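Local coordinates for surface protein R28 (PDB 6S5Z) that is anchored to the cell wall of Streptococcus pyogenes and probably contributes to infection, represented here by its immunoglobulin-like Rib domain, at residues Glu57-Val62 with Asn75-Val80. Residues are numbered along the deposited sequence; the frame is centred on the assembly and turned at random.
Sequences EKDGIV and NVKVTV
T79 OG1 donates a 2.8 Å hydrogen bond to E57 OE1, across a non-hydrogen-bonded pair of the antiparallel hairpin formed by strands 56-65 and 71-81. E57 reaches it by a bend in its chain (chi2 -69°), which brings the carboxylate alongside T79; the hydroxyl arrives on the syn side of OE1, slightly out of plane, while OE2 lies against the methyl CG2. T79 OG1 is also hydrogen-bonded to H15, so this polar link extends beyond the hairpin. On the same face K77 runs beside D59: its CB sits 3.9 Å from K58 O, CG closes to 3.2 Å from D59 OD1, CD continues past OD1 at 3.7 Å, CE lies at 3.3 Å, and NZ ends 4.2 Å from OD1, too far for a salt bridge. The aliphatic chain thus follows the carboxylate, whose OD1 accepts a hydrogen bond from a water that also donates to V76 O. That carbonyl accepts G60 N as well, from above its plane, within the ladder of four backbone bonds linking K58 with V78 and G60 with V76. The other face is mostly apolar. V76 lays CG2 over the G60 backbone, V62 CG2 meets V76 CG1 at 3.8 Å, and W44 of the adjoining strand touches both valines. K58 passes its CG by V80 CG2, then turns its ammonium to D51 O and T54 OG1. The chemistry implies an amphipathic hairpin in the Rib domain's sheet: valines pack inward, while the exposed D59 and K77 probably attract each other weakly, screened by solvent.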
# COMPACT_ATOMS: atom_id res chain seq x y z
N GLU A 57 9.61 12.29 -6.54
CA GLU A 57 8.71 11.20 -6.89
C GLU A 57 9.24 9.93 -6.25
O GLU A 57 10.34 9.48 -6.60
CB GLU A 57 8.61 11.04 -8.40
CG GLU A 57 8.08 12.27 -9.10
CD GLU A 57 6.62 12.53 -8.80
OE1 GLU A 57 5.96 11.66 -8.20
OE2 GLU A 57 6.13 13.61 -9.19
N LYS A 58 8.46 9.33 -5.36
CA LYS A 58 8.99 8.19 -4.63
C LYS A 58 8.14 6.97 -4.95
O LYS A 58 6.96 7.07 -5.28
CB LYS A 58 9.03 8.45 -3.12
CG LYS A 58 9.66 9.81 -2.76
CD LYS A 58 11.07 9.95 -3.30
CE LYS A 58 11.72 11.25 -2.83
NZ LYS A 58 12.06 11.23 -1.39
N ASP A 59 8.75 5.80 -4.79
CA ASP A 59 8.05 4.56 -4.98
C ASP A 59 8.05 3.82 -3.66
O ASP A 59 8.91 4.05 -2.79
CB ASP A 59 8.72 3.68 -6.05
CG ASP A 59 8.57 4.23 -7.46
OD1 ASP A 59 7.44 4.55 -7.88
OD2 ASP A 59 9.60 4.33 -8.17
N GLY A 60 7.09 2.92 -3.52
CA GLY A 60 7.00 2.10 -2.32
C GLY A 60 6.22 0.85 -2.66
O GLY A 60 5.67 0.71 -3.75
N ILE A 61 6.19 -0.07 -1.70
CA ILE A 61 5.45 -1.32 -1.84
C ILE A 61 4.60 -1.53 -0.60
O ILE A 61 5.11 -1.49 0.53
CB ILE A 61 6.38 -2.51 -2.09
CG1 ILE A 61 7.22 -2.25 -3.35
CG2 ILE A 61 5.57 -3.79 -2.24
CD1 ILE A 61 8.35 -3.22 -3.54
N VAL A 62 3.30 -1.71 -0.81
CA VAL A 62 2.36 -2.03 0.26
C VAL A 62 2.16 -3.53 0.27
O VAL A 62 1.94 -4.15 -0.79
CB VAL A 62 1.03 -1.29 0.06
CG1 VAL A 62 -0.00 -1.72 1.13
CG2 VAL A 62 1.25 0.21 0.08
N ASN A 75 2.73 -2.19 -5.73
CA ASN A 75 3.62 -1.08 -6.01
C ASN A 75 2.84 0.23 -6.04
O ASN A 75 1.80 0.33 -6.71
CB ASN A 75 4.32 -1.29 -7.35
CG ASN A 75 5.22 -2.50 -7.35
OD1 ASN A 75 5.78 -2.86 -6.31
ND2 ASN A 75 5.33 -3.16 -8.49
N VAL A 76 3.34 1.23 -5.33
CA VAL A 76 2.68 2.53 -5.21
C VAL A 76 3.67 3.65 -5.45
O VAL A 76 4.89 3.46 -5.44
CB VAL A 76 2.00 2.72 -3.83
CG1 VAL A 76 1.05 1.58 -3.50
CG2 VAL A 76 3.08 2.87 -2.74
N LYS A 77 3.13 4.83 -5.66
CA LYS A 77 3.91 6.02 -5.94
C LYS A 77 3.45 7.13 -5.02
O LYS A 77 2.25 7.27 -4.76
CB LYS A 77 3.80 6.41 -7.42
CG LYS A 77 4.36 5.31 -8.32
CD LYS A 77 4.52 5.72 -9.78
CE LYS A 77 5.42 4.70 -10.49
NZ LYS A 77 5.96 5.18 -11.80
N VAL A 78 4.41 7.89 -4.51
CA VAL A 78 4.11 9.02 -3.64
C VAL A 78 4.90 10.21 -4.18
O VAL A 78 6.12 10.13 -4.34
CB VAL A 78 4.47 8.75 -2.17
CG1 VAL A 78 4.16 9.97 -1.32
CG2 VAL A 78 3.72 7.54 -1.61
N THR A 79 4.20 11.29 -4.46
CA THR A 79 4.82 12.54 -4.84
C THR A 79 5.03 13.33 -3.56
O THR A 79 4.09 13.49 -2.77
CB THR A 79 3.93 13.31 -5.82
OG1 THR A 79 3.63 12.46 -6.93
CG2 THR A 79 4.63 14.57 -6.32
N VAL A 80 6.26 13.77 -3.32
CA VAL A 80 6.54 14.59 -2.15
C VAL A 80 6.89 15.99 -2.64
O VAL A 80 7.81 16.15 -3.45
CB VAL A 80 7.67 13.99 -1.29
CG1 VAL A 80 7.84 14.79 -0.01
CG2 VAL A 80 7.37 12.52 -0.99
O HOH W 1 6.19 1.99 -7.61